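Local atomic coordinates of alpha-1,3-glucanase (Paenibacillus glycanilyticus, PDB entry 6K0P), a protein that hydrolyses the alpha-1,3-glycosidic linkages of alpha-1,3-glucan, as a bacterial enzyme of glycoside hydrolase family 87. Residues 198-203 and 230-235; 219-224 and 285-290; 224-229 and 258-263; 262-267 and 292-297. The protein carries 1 engineered substitution. One frame throughout, in Å; residues are numbered along the deposited sequence.

Contact 1: 198-203 and 230-235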
loop_
_atom_site.group_PDB
_atom_site.type_symbol
_atom_site.label_atom_id
_atom_site.label_comp_id
_atom_site.label_asym_id
_atom_site.label_seq_id
_atom_site.Cartn_x
_atom_site.Cartn_y
_atom_site.Cartn_z
ATOM N N GLN A 198 -6.306 -16.184 27.567
ATOM C CA GLN A 198 -6.600 -16.258 28.999
ATOM C C GLN A 198 -6.888 -14.878 29.581
ATOM O O GLN A 198 -7.790 -14.724 30.419
ATOM C CB GLN A 198 -5.455 -16.948 29.740
ATOM C CG GLN A 198 -5.332 -18.429 29.410
ATOM C CD GLN A 198 -4.107 -19.069 30.029
ATOM O OE1 GLN A 198 -3.028 -18.471 30.072
ATOM N NE2 GLN A 198 -4.266 -20.298 30.508
ATOM N N ALA A 199 -6.135 -13.863 29.152
ATOM C CA ALA A 199 -6.405 -12.501 29.600
ATOM C C ALA A 199 -7.787 -12.041 29.153
ATOM O O ALA A 199 -8.510 -11.391 29.918
ATOM C CB ALA A 199 -5.322 -11.553 29.082
ATOM N N LEU A 200 -8.180 -12.391 27.923
ATOM C CA LEU A 200 -9.496 -12.002 27.422
ATOM C C LEU A 200 -10.618 -12.704 28.175
ATOM O O LEU A 200 -11.667 -12.104 28.423
ATOM C CB LEU A 200 -9.598 -12.274 25.919
ATOM C CG LEU A 200 -8.870 -11.245 25.053
ATOM C CD1 LEU A 200 -8.747 -11.772 23.638
ATOM C CD2 LEU A 200 -9.591 -9.906 25.047
ATOM N N THR A 201 -10.420 -13.971 28.545
ATOM C CA THR A 201 -11.423 -14.660 29.353
ATOM C C THR A 201 -11.603 -13.968 30.699
ATOM O O THR A 201 -12.733 -13.739 31.149
ATOM C CB THR A 201 -11.034 -16.126 29.535
ATOM O OG1 THR A 201 -11.051 -16.777 28.261
ATOM C CG2 THR A 201 -12.025 -16.833 30.459
ATOM N N GLU A 202 -10.492 -13.615 31.352
ATOM C CA GLU A 202 -10.577 -12.885 32.611
ATOM C C GLU A 202 -11.281 -11.547 32.419
ATOM O O GLU A 202 -12.083 -11.126 33.260
ATOM C CB GLU A 202 -9.167 -12.691 33.175
ATOM C CG GLU A 202 -9.124 -12.073 34.549
ATOM C CD GLU A 202 -7.707 -11.931 35.075
ATOM O OE1 GLU A 202 -6.835 -12.746 34.683
ATOM O OE2 GLU A 202 -7.478 -10.990 35.870
ATOM N N PHE A 203 -11.000 -10.862 31.307
ATOM C CA PHE A 203 -11.694 -9.611 31.021
ATOM C C PHE A 203 -13.195 -9.833 30.854
ATOM O O PHE A 203 -14.007 -9.096 31.424
ATOM C CB PHE A 203 -11.086 -8.941 29.779
ATOM C CG PHE A 203 -12.071 -8.112 29.001
ATOM C CD1 PHE A 203 -12.359 -6.805 29.374
ATOM C CD2 PHE A 203 -12.739 -8.648 27.903
ATOM C CE1 PHE A 203 -13.280 -6.041 28.668
ATOM C CE2 PHE A 203 -13.663 -7.893 27.198
ATOM C CZ PHE A 203 -13.933 -6.596 27.571
ATOM N N ARG A 230 -18.512 -8.076 25.008
ATOM C CA ARG A 230 -18.755 -6.640 24.979
ATOM C C ARG A 230 -17.564 -5.962 24.317
ATOM O O ARG A 230 -16.549 -6.603 24.019
ATOM C CB ARG A 230 -18.973 -6.086 26.395
ATOM C CG ARG A 230 -17.766 -6.195 27.301
ATOM C CD ARG A 230 -18.151 -5.809 28.735
ATOM N NE ARG A 230 -16.998 -5.698 29.626
ATOM C CZ ARG A 230 -16.470 -6.717 30.291
ATOM N NH1 ARG A 230 -16.980 -7.937 30.164
ATOM N NH2 ARG A 230 -15.431 -6.515 31.091
ATOM N N ALA A 231 -17.704 -4.655 24.088
ATOM C CA ALA A 231 -16.610 -3.870 23.531
ATOM C C ALA A 231 -15.358 -4.068 24.376
ATOM O O ALA A 231 -15.409 -4.018 25.608
ATOM C CB ALA A 231 -16.993 -2.388 23.502
ATOM N N THR A 232 -14.234 -4.302 23.701
ATOM C CA THR A 232 -12.983 -4.708 24.330
ATOM C C THR A 232 -11.882 -3.761 23.881
ATOM O O THR A 232 -11.806 -3.406 22.702
ATOM C CB THR A 232 -12.616 -6.112 23.833
ATOM O OG1 THR A 232 -13.699 -7.017 24.099
ATOM C CG2 THR A 232 -11.345 -6.634 24.486
ATOM N N GLU A 233 -11.026 -3.350 24.810
ATOM C CA GLU A 233 -9.814 -2.613 24.472
ATOM C C GLU A 233 -8.634 -3.573 24.522
ATOM O O GLU A 233 -8.466 -4.309 25.500
ATOM C CB GLU A 233 -9.589 -1.476 25.463
ATOM C CG GLU A 233 -10.659 -0.409 25.425
ATOM C CD GLU A 233 -10.396 0.696 26.416
ATOM O OE1 GLU A 233 -9.219 1.071 26.591
ATOM O OE2 GLU A 233 -11.372 1.185 27.027
ATOM N N ILE A 234 -7.825 -3.579 23.464
ATOM C CA ILE A 234 -6.570 -4.318 23.426
ATOM C C ILE A 234 -5.474 -3.284 23.226
ATOM O O ILE A 234 -5.451 -2.596 22.198
ATOM C CB ILE A 234 -6.571 -5.375 22.313
ATOM C CG1 ILE A 234 -7.713 -6.365 22.556
ATOM C CG2 ILE A 234 -5.225 -6.109 22.250
ATOM C CD1 ILE A 234 -7.816 -7.444 21.538
ATOM N N VAL A 235 -4.603 -3.140 24.219
ATOM C CA VAL A 235 -3.628 -2.053 24.272
ATOM C C VAL A 235 -2.242 -2.658 24.437
ATOM O O VAL A 235 -2.007 -3.428 25.375
ATOM C CB VAL A 235 -3.920 -1.098 25.445
ATOM C CG1 VAL A 235 -2.908 0.029 25.470
ATOM C CG2 VAL A 235 -5.365 -0.558 25.373
#
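The ring of Phe-203 is held between two residues of segment 230-235: the guanidinium of Arg-230 lies off-centre over one face, its CZ 4.0 Å from the ring centroid, and Thr-232 sets its CG2 methyl over the opposite face. With CG of Phe-203 roughly opposite the backbone N (chi1 150°), the ring points at the loop that leads into strand 233-236, and its CZ comes 3.6 Å from Ala-231 O at the ring edge. The same Thr-232 CG2 touches Leu-200 CD2 at 3.8 Å, while its OG1 donates to Arg-230 O (2.9 Å); threonine suits both tasks, methyl packing and hydroxyl tying back to the backbone. This buried part is tight. The loose side is exposed Ala-231, whose methyl points away from the helix. Arg-230, though partly exposed, is pinned: NH2 reaches Phe-203 O (3.0 Å) from above the carbonyl plane and also bonds Lys-209 O, and NH1 bonds Arg-204 O, a positive group suited to a helix C-terminus. A methionine in place of Arg-230 would probably leave these carbonyls without their donor and the ring without its cation. A short helix covering the N-terminal end of the coils is common in parallel beta-helices of the pectate-lyase-like clan.

Contact 2: 219-224 and 285-290. With GLC (alpha-D-glucopyranose), chain B.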
loop_
_atom_site.group_PDB
_atom_site.type_symbol
_atom_site.label_atom_id
_atom_site.label_comp_id
_atom_site.label_asym_id
_atom_site.label_seq_id
_atom_site.Cartn_x
_atom_site.Cartn_y
_atom_site.Cartn_z
ATOM N N TRP A 219 4.848 -12.304 21.403
ATOM C CA TRP A 219 3.732 -13.075 21.936
ATOM C C TRP A 219 3.139 -13.884 20.797
ATOM O O TRP A 219 2.722 -13.314 19.783
ATOM C CB TRP A 219 2.690 -12.127 22.533
ATOM C CG TRP A 219 3.311 -11.205 23.534
ATOM C CD1 TRP A 219 3.680 -9.901 23.343
ATOM C CD2 TRP A 219 3.687 -11.540 24.874
ATOM N NE1 TRP A 219 4.242 -9.404 24.493
ATOM C CE2 TRP A 219 4.252 -10.387 25.447
ATOM C CE3 TRP A 219 3.585 -12.700 25.645
ATOM C CZ2 TRP A 219 4.722 -10.360 26.756
ATOM C CZ3 TRP A 219 4.052 -12.670 26.955
ATOM C CH2 TRP A 219 4.610 -11.509 27.492
ATOM N N THR A 220 3.114 -15.205 20.951
ATOM C CA THR A 220 2.621 -16.056 19.877
ATOM C C THR A 220 1.136 -15.808 19.652
ATOM O O THR A 220 0.341 -15.799 20.600
ATOM C CB THR A 220 2.843 -17.523 20.232
ATOM O OG1 THR A 220 4.245 -17.808 20.198
ATOM C CG2 THR A 220 2.119 -18.440 19.233
ATOM N N ILE A 221 0.765 -15.589 18.399
ATOM C CA ILE A 221 -0.620 -15.690 17.968
ATOM C C ILE A 221 -0.692 -16.874 17.007
ATOM O O ILE A 221 -0.279 -16.794 15.844
ATOM C CB ILE A 221 -1.161 -14.382 17.374
ATOM C CG1 ILE A 221 -0.216 -13.777 16.332
ATOM C CG2 ILE A 221 -1.399 -13.365 18.487
ATOM C CD1 ILE A 221 -0.856 -12.628 15.553
ATOM N N ASN A 222 -1.170 -18.011 17.512
ATOM C CA ASN A 222 -1.267 -19.216 16.697
ATOM C C ASN A 222 -2.709 -19.565 16.365
ATOM O O ASN A 222 -2.997 -20.691 15.948
ATOM C CB ASN A 222 -0.538 -20.398 17.342
ATOM C CG ASN A 222 -1.142 -20.818 18.665
ATOM O OD1 ASN A 222 -2.243 -20.407 19.025
ATOM N ND2 ASN A 222 -0.412 -21.647 19.404
ATOM N N SER A 223 -3.617 -18.613 16.536
ATOM C CA SER A 223 -5.028 -18.851 16.299
ATOM C C SER A 223 -5.680 -17.528 15.955
ATOM O O SER A 223 -5.076 -16.459 16.088
ATOM C CB SER A 223 -5.686 -19.420 17.548
ATOM O OG SER A 223 -5.664 -18.443 18.582
ATOM N N LYS A 224 -6.930 -17.611 15.519
ATOM C CA LYS A 224 -7.797 -16.444 15.466
ATOM C C LYS A 224 -8.364 -16.202 16.857
ATOM O O LYS A 224 -8.985 -17.091 17.455
ATOM C CB LYS A 224 -8.900 -16.677 14.438
ATOM C CG LYS A 224 -8.502 -16.232 13.058
ATOM C CD LYS A 224 -8.541 -14.706 12.970
ATOM C CE LYS A 224 -7.674 -14.225 11.828
ATOM N NZ LYS A 224 -7.980 -12.803 11.550
ATOM N N GLY A 285 -6.399 -15.098 5.989
ATOM C CA GLY A 285 -5.207 -14.274 5.942
ATOM C C GLY A 285 -5.366 -12.807 6.272
ATOM O O GLY A 285 -4.397 -12.052 6.116
ATOM N N LYS A 286 -6.533 -12.369 6.726
ATOM C CA LYS A 286 -6.681 -10.994 7.179
ATOM C C LYS A 286 -6.330 -10.943 8.659
ATOM O O LYS A 286 -6.815 -11.767 9.443
ATOM C CB LYS A 286 -8.107 -10.491 6.954
ATOM C CG LYS A 286 -8.468 -10.344 5.483
ATOM C CD LYS A 286 -9.171 -11.581 4.927
ATOM C CE LYS A 286 -9.632 -11.313 3.505
ATOM N NZ LYS A 286 -10.386 -12.472 2.934
ATOM N N PHE A 287 -5.461 -9.999 9.040
ATOM C CA PHE A 287 -5.067 -9.926 10.446
ATOM C C PHE A 287 -6.278 -9.715 11.347
ATOM O O PHE A 287 -6.404 -10.361 12.395
ATOM C CB PHE A 287 -4.022 -8.832 10.680
ATOM C CG PHE A 287 -3.760 -8.558 12.140
ATOM C CD1 PHE A 287 -3.285 -9.565 12.974
ATOM C CD2 PHE A 287 -3.990 -7.305 12.676
ATOM C CE1 PHE A 287 -3.060 -9.316 14.319
ATOM C CE2 PHE A 287 -3.751 -7.045 14.023
ATOM C CZ PHE A 287 -3.296 -8.051 14.841
ATOM N N ILE A 288 -7.184 -8.828 10.951
ATOM C CA ILE A 288 -8.427 -8.589 11.676
ATOM C C ILE A 288 -9.579 -8.991 10.768
ATOM O O ILE A 288 -9.697 -8.486 9.642
ATOM C CB ILE A 288 -8.568 -7.121 12.108
ATOM C CG1 ILE A 288 -7.499 -6.758 13.138
ATOM C CG2 ILE A 288 -9.972 -6.862 12.678
ATOM C CD1 ILE A 288 -7.312 -5.251 13.311
ATOM N N ASP A 289 -10.419 -9.903 11.252
ATOM C CA ASP A 289 -11.721 -10.171 10.665
ATOM C C ASP A 289 -12.773 -9.452 11.494
ATOM O O ASP A 289 -12.689 -9.409 12.727
ATOM C CB ASP A 289 -12.024 -11.670 10.687
ATOM C CG ASP A 289 -11.042 -12.477 9.871
ATOM O OD1 ASP A 289 -10.911 -12.203 8.668
ATOM O OD2 ASP A 289 -10.412 -13.385 10.441
ATOM N N GLY A 290 -13.754 -8.878 10.817
ATOM C CA GLY A 290 -14.826 -8.212 11.528
ATOM C C GLY A 290 -15.981 -7.933 10.602
ATOM O O GLY A 290 -16.284 -6.773 10.307
HETATM C C1 GLC B . -9.814 -11.906 -3.698
HETATM C C2 GLC B . -11.026 -12.517 -3.023
HETATM C C3 GLC B . -11.270 -11.818 -1.705
HETATM C C4 GLC B . -10.009 -11.838 -0.850
HETATM C C5 GLC B . -8.886 -11.183 -1.605
HETATM C C6 GLC B . -7.547 -11.298 -0.893
HETATM O O1 GLC B . -10.194 -10.627 -4.074
HETATM O O2 GLC B . -12.127 -12.407 -3.931
HETATM O O3 GLC B . -12.217 -12.587 -0.985
HETATM O O4 GLC B . -10.195 -11.142 0.355
HETATM O O5 GLC B . -8.725 -11.834 -2.827
HETATM O O6 GLC B . -7.169 -12.601 -0.551
#
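The ring of Phe-287 receives Ile-221 at its edge, near the ring plane, where CD1 stands 4.2 Å from CE1; elsewhere the ring meets that of Phe-306, the planes inclined at about 55°. Phe-287 bends its side chain back toward segment 219-224, CG lying opposite the backbone N (chi1 170°), which brings an aromatic rim to a branched aliphatic side chain in the buried interior. The other flat group, the Asp-289 carboxylate, is approached from above its plane by Lys-224: NZ sits 2.7 Å from OD2 in a salt bridge. The ammonium also donates to Lys-286 O at 2.6 Å, nearly along the C=O axis, and more weakly to Phe-287 O at 3.0 Å, with Phe-257 O as a further partner. A lysine suits this place because a flexible chain, bent at its second torsion (chi2 -75°), carries one cation to carbonyls at the corner where the chain turns through 287 and 288. Lys-286 sends its own ammonium the other way, to O4 of a bound glucose (2.9 Å); Gly-283 O and the Trp-311 ring hold it in that glycan pocket. Strand 286-289 lies between strands 256-259 and 308-313, while Ile-221, following strand 217-220, pairs with Val-245 and packs on Val-255, so the contact spans across the intervening coil of the beta-helix.

Contact 3: 224-229 and 258-263. With SO4 (sulfate ion), chain G.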
loop_
_atom_site.group_PDB
_atom_site.type_symbol
_atom_site.label_atom_id
_atom_site.label_comp_id
_atom_site.label_asym_id
_atom_site.label_seq_id
_atom_site.Cartn_x
_atom_site.Cartn_y
_atom_site.Cartn_z
ATOM N N LYS A 224 -6.930 -17.611 15.519
ATOM C CA LYS A 224 -7.797 -16.444 15.466
ATOM C C LYS A 224 -8.364 -16.202 16.857
ATOM O O LYS A 224 -8.985 -17.091 17.455
ATOM C CB LYS A 224 -8.900 -16.677 14.438
ATOM C CG LYS A 224 -8.502 -16.232 13.058
ATOM C CD LYS A 224 -8.541 -14.706 12.970
ATOM C CE LYS A 224 -7.674 -14.225 11.828
ATOM N NZ LYS A 224 -7.980 -12.803 11.550
ATOM N N ILE A 225 -8.124 -15.011 17.385
ATOM C CA ILE A 225 -8.526 -14.647 18.736
ATOM C C ILE A 225 -9.846 -13.897 18.646
ATOM O O ILE A 225 -9.919 -12.809 18.054
ATOM C CB ILE A 225 -7.431 -13.817 19.420
ATOM C CG1 ILE A 225 -6.190 -14.688 19.627
ATOM C CG2 ILE A 225 -7.920 -13.306 20.756
ATOM C CD1 ILE A 225 -4.929 -13.906 19.921
ATOM N N PHE A 226 -10.899 -14.476 19.230
ATOM C CA PHE A 226 -12.244 -13.937 19.086
ATOM C C PHE A 226 -12.559 -12.934 20.185
ATOM O O PHE A 226 -12.300 -13.185 21.374
ATOM C CB PHE A 226 -13.281 -15.063 19.043
ATOM C CG PHE A 226 -13.350 -15.721 17.704
ATOM C CD1 PHE A 226 -12.451 -16.719 17.369
ATOM C CD2 PHE A 226 -14.254 -15.284 16.746
ATOM C CE1 PHE A 226 -12.473 -17.305 16.114
ATOM C CE2 PHE A 226 -14.291 -15.864 15.498
ATOM C CZ PHE A 226 -13.389 -16.873 15.169
ATOM N N LEU A 227 -13.106 -11.794 19.778
ATOM C CA LEU A 227 -13.546 -10.755 20.696
ATOM C C LEU A 227 -15.063 -10.797 20.705
ATOM O O LEU A 227 -15.699 -10.697 19.648
ATOM C CB LEU A 227 -13.049 -9.373 20.261
ATOM C CG LEU A 227 -11.535 -9.232 20.062
ATOM C CD1 LEU A 227 -11.158 -7.746 19.917
ATOM C CD2 LEU A 227 -10.782 -9.871 21.206
ATOM N N TYR A 228 -15.631 -10.991 21.887
ATOM C CA TYR A 228 -17.074 -11.106 22.059
ATOM C C TYR A 228 -17.396 -10.694 23.490
ATOM O O TYR A 228 -16.522 -10.221 24.225
ATOM C CB TYR A 228 -17.572 -12.509 21.673
ATOM C CG TYR A 228 -16.966 -13.645 22.477
ATOM C CD1 TYR A 228 -15.684 -14.107 22.209
ATOM C CD2 TYR A 228 -17.684 -14.262 23.495
ATOM C CE1 TYR A 228 -15.124 -15.149 22.944
ATOM C CE2 TYR A 228 -17.140 -15.310 24.228
ATOM C CZ TYR A 228 -15.863 -15.748 23.949
ATOM O OH TYR A 228 -15.312 -16.782 24.664
ATOM N N GLY A 229 -18.655 -10.865 23.888
ATOM C CA GLY A 229 -19.088 -10.422 25.200
ATOM C C GLY A 229 -19.491 -8.962 25.187
ATOM O O GLY A 229 -20.671 -8.632 25.328
ATOM N N ASN A 258 -10.653 -11.751 15.478
ATOM C CA ASN A 258 -11.935 -11.805 14.795
ATOM C C ASN A 258 -12.961 -11.206 15.745
ATOM O O ASN A 258 -13.169 -11.728 16.846
ATOM C CB ASN A 258 -12.292 -13.252 14.414
ATOM C CG ASN A 258 -13.537 -13.344 13.546
ATOM O OD1 ASN A 258 -14.501 -12.611 13.754
ATOM N ND2 ASN A 258 -13.528 -14.260 12.573
ATOM N N ILE A 259 -13.565 -10.094 15.339
ATOM C CA ILE A 259 -14.411 -9.279 16.203
ATOM C C ILE A 259 -15.869 -9.625 15.917
ATOM O O ILE A 259 -16.398 -9.286 14.852
ATOM C CB ILE A 259 -14.144 -7.785 15.981
ATOM C CG1 ILE A 259 -12.638 -7.492 16.093
ATOM C CG2 ILE A 259 -14.953 -6.948 16.980
ATOM C CD1 ILE A 259 -12.266 -6.028 15.862
ATOM N N SER A 260 -16.513 -10.310 16.860
ATOM C CA SER A 260 -17.929 -10.630 16.756
ATOM C C SER A 260 -18.777 -9.394 17.059
ATOM O O SER A 260 -18.304 -8.411 17.631
ATOM C CB SER A 260 -18.284 -11.751 17.731
ATOM O OG SER A 260 -17.512 -12.913 17.454
ATOM N N ALA A 261 -20.062 -9.464 16.679
ATOM C CA ALA A 261 -20.941 -8.305 16.813
ATOM C C ALA A 261 -21.005 -7.801 18.252
ATOM O O ALA A 261 -21.065 -6.588 18.491
ATOM C CB ALA A 261 -22.338 -8.639 16.292
ATOM N N ALA A 262 -20.986 -8.715 19.222
ATOM C CA ALA A 262 -21.041 -8.308 20.621
ATOM C C ALA A 262 -19.883 -7.397 21.003
ATOM O O ALA A 262 -20.004 -6.630 21.965
ATOM C CB ALA A 262 -21.045 -9.542 21.526
ATOM N N ALA A 263 -18.777 -7.444 20.257
ATOM C CA ALA A 263 -17.601 -6.630 20.534
ATOM C C ALA A 263 -17.481 -5.434 19.596
ATOM O O ALA A 263 -16.406 -4.826 19.494
ATOM C CB ALA A 263 -16.333 -7.479 20.516
HETATM S S SO4 G . -21.569 -12.538 15.036
HETATM O O1 SO4 G . -21.026 -13.802 14.543
HETATM O O2 SO4 G . -20.636 -11.454 14.726
HETATM O O3 SO4 G . -22.845 -12.272 14.373
HETATM O O4 SO4 G . -21.793 -12.638 16.479
HETATM O O HOH W 1 -22.398 -6.396 23.418
#
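Phe-226 and Asn-258 lie side by side, the CB of Asn-258 over one face of the ring, 3.8 Å from its centroid in a CH-pi contact. The amide follows the ring, its plane tilted only 23° from it, and Phe-226 CE2 stands 3.3 Å from Asn-258 CG. With CG opposite the backbone N (chi1 -173°), the asparagine runs beneath the aromatic, and a flat polar group suits this solvent-facing side. A glycine in place of Asn-258 would probably leave that ring face without its support and the phenylalanine freer to turn.

Behind these side chains, the backbone sets the register. The strands run parallel: Asn-258 N donates to Ile-225 O, Leu-227 N to Asn-258 O, and Ser-260 N to Leu-227 O, each at 2.9 Å. One residue further along each strand, Leu-227 and Ile-259 point to the other face, where Leu-227 CD1 meets Ile-259 CG1 at 4.1 Å, aliphatic groups fit for the interior. Past the strand ends, the CB of Ala-263 packs on Leu-227 CB (3.8 Å); a small methyl fits beneath the chain as segment 258-263 turns. Gly-229, with positive phi, lies against the Ala-262 methyl. A sulfate, probably from the crystallisation liquor, accepts from Ala-261 N at its O2 (2.8 Å).

Strand 256-259 runs between strands 224-227 and 286-289 in the parallel beta-helix, whereas helix 196-204 covers Ile-225 and its Arg-204 touches Tyr-228.

Contact 4: 262-267 and 292-297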
loop_
_atom_site.group_PDB
_atom_site.type_symbol
_atom_site.label_atom_id
_atom_site.label_comp_id
_atom_site.label_asym_id
_atom_site.label_seq_id
_atom_site.Cartn_x
_atom_site.Cartn_y
_atom_site.Cartn_z
ATOM N N ALA A 262 -20.986 -8.715 19.222
ATOM C CA ALA A 262 -21.041 -8.308 20.621
ATOM C C ALA A 262 -19.883 -7.397 21.003
ATOM O O ALA A 262 -20.004 -6.630 21.965
ATOM C CB ALA A 262 -21.045 -9.542 21.526
ATOM N N ALA A 263 -18.777 -7.444 20.257
ATOM C CA ALA A 263 -17.601 -6.630 20.534
ATOM C C ALA A 263 -17.481 -5.434 19.596
ATOM O O ALA A 263 -16.406 -4.826 19.494
ATOM C CB ALA A 263 -16.333 -7.479 20.516
ATOM N N ASN A 264 -18.564 -5.065 18.920
ATOM C CA ASN A 264 -18.583 -3.769 18.260
ATOM C C ASN A 264 -18.211 -2.695 19.275
ATOM O O ASN A 264 -18.508 -2.819 20.468
ATOM C CB ASN A 264 -19.977 -3.488 17.697
ATOM C CG ASN A 264 -20.254 -4.254 16.400
ATOM O OD1 ASN A 264 -19.332 -4.750 15.737
ATOM N ND2 ASN A 264 -21.527 -4.343 16.030
ATOM N N GLY A 265 -17.512 -1.658 18.813
ATOM C CA GLY A 265 -17.029 -0.628 19.711
ATOM C C GLY A 265 -15.663 -0.893 20.313
ATOM O O GLY A 265 -15.195 -0.082 21.122
ATOM N N SER A 266 -15.020 -2.000 19.958
ATOM C CA SER A 266 -13.707 -2.354 20.482
ATOM C C SER A 266 -12.616 -1.443 19.921
ATOM O O SER A 266 -12.792 -0.742 18.923
ATOM C CB SER A 266 -13.373 -3.804 20.124
ATOM O OG SER A 266 -14.211 -4.717 20.823
ATOM N N THR A 267 -11.460 -1.480 20.583
ATOM C CA THR A 267 -10.280 -0.738 20.167
ATOM C C THR A 267 -9.088 -1.675 20.233
ATOM O O THR A 267 -8.912 -2.383 21.229
ATOM C CB THR A 267 -10.030 0.445 21.106
ATOM O OG1 THR A 267 -11.153 1.341 21.055
ATOM C CG2 THR A 267 -8.766 1.191 20.701
ATOM N N GLY A 292 -19.259 -7.013 9.142
ATOM C CA GLY A 292 -20.333 -6.196 9.662
ATOM C C GLY A 292 -19.993 -5.371 10.881
ATOM O O GLY A 292 -20.899 -4.779 11.475
ATOM N N MET A 293 -18.721 -5.303 11.281
ATOM C CA MET A 293 -18.387 -4.632 12.530
ATOM C C MET A 293 -18.696 -3.141 12.473
ATOM O O MET A 293 -18.669 -2.509 11.408
ATOM C CB MET A 293 -16.922 -4.860 12.922
ATOM C CG MET A 293 -15.923 -3.983 12.183
ATOM S SD MET A 293 -14.237 -4.470 12.606
ATOM C CE MET A 293 -13.302 -3.108 11.899
ATOM N N GLN A 294 -18.985 -2.579 13.647
ATOM C CA GLN A 294 -19.375 -1.186 13.797
ATOM C C GLN A 294 -18.565 -0.561 14.917
ATOM O O GLN A 294 -18.278 -1.220 15.922
ATOM C CB GLN A 294 -20.880 -1.058 14.148
ATOM C CG GLN A 294 -21.814 -1.902 13.257
ATOM C CD GLN A 294 -22.112 -1.256 11.908
ATOM O OE1 GLN A 294 -22.535 -0.094 11.840
ATOM N NE2 GLN A 294 -21.912 -2.016 10.830
ATOM N N ASN A 295 -18.189 0.707 14.737
ATOM C CA ASN A 295 -17.634 1.536 15.810
ATOM C C ASN A 295 -16.311 1.003 16.365
ATOM O O ASN A 295 -15.959 1.289 17.514
ATOM C CB ASN A 295 -18.647 1.757 16.942
ATOM C CG ASN A 295 -19.915 2.424 16.461
ATOM O OD1 ASN A 295 -21.000 1.839 16.519
ATOM N ND2 ASN A 295 -19.787 3.645 15.977
ATOM N N VAL A 296 -15.562 0.242 15.569
ATOM C CA VAL A 296 -14.289 -0.333 16.005
ATOM C C VAL A 296 -13.164 0.618 15.619
ATOM O O VAL A 296 -13.190 1.218 14.540
ATOM C CB VAL A 296 -14.089 -1.728 15.376
ATOM C CG1 VAL A 296 -12.662 -2.243 15.589
ATOM C CG2 VAL A 296 -15.112 -2.728 15.940
ATOM N N THR A 297 -12.176 0.766 16.504
ATOM C CA THR A 297 -11.012 1.605 16.255
ATOM C C THR A 297 -9.776 0.722 16.227
ATOM O O THR A 297 -9.548 -0.073 17.149
ATOM C CB THR A 297 -10.869 2.673 17.337
ATOM O OG1 THR A 297 -11.996 3.556 17.265
ATOM C CG2 THR A 297 -9.597 3.477 17.135
HETATM O O HOH W 2 -22.518 -5.914 13.679
HETATM O O HOH W 3 -13.776 2.139 19.086
#
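Asn-264 and Gln-294 bring together turns of successive coils in the parallel beta-helix, the fold of this pectate-lyase-like domain. Ala-263 to Ser-266 form a type II turn, and Gly-265 occupies its third position, where phi is positive and a side chain would meet the preceding carbonyl. Asn-264 OD1 accepts Gln-294 N at 3.0 Å, the donor standing well above the amide plane (77° out), while ND2 gives a proton to a water that in turn donates to Gly-292 O. Gly-292 O also takes Gln-294 NE2 at 3.0 Å in an almost straight bond of 170°, made possible by the bend of the glutamine at its second torsion. Gly-265 N satisfies Gln-294 O, in the carbonyl plane. Inside the turn, Ser-266 OG donates to a lone pair of Ala-263 O and accepts from Thr-232 N, two roles that suit a hydroxyl in a buried place. Asn-318 serves the next turn, its OD1 taking Val-296 N and its ND2 reaching Met-293 O. Asn-295 has the positive phi that asparagine tolerates well. Where the parallel pairing of Thr-267 with Thr-297 begins, Thr-297 N donates to Ser-266 O at 2.9 Å, and Thr-267 CA lies 3.2 Å from Thr-297 O.

All four contacts belong to one beta-helical domain. Contacts 1 and 2 are largely buried; contacts 3 and 4 are partly buried and include solvent-facing residues. Contact 3 joins neighbouring parallel strands, and contact 4 carries on from it, sharing Ala-262 and Ala-263, to pair the following turns. Contact 1 sets a helix against the same coils: Leu-200 packs on Ile-225 and Leu-227, and Thr-232 and Ile-234 pair with Thr-267 of contact 4. Contact 2 reaches across the intervening coil through Lys-224, which also begins contact 3, and it alone reaches a bound sugar. Cation-pi packing marks the helix end, a salt bridge and carbonyl bonds of one lysine the corner, and backbone bonds the strands and turns.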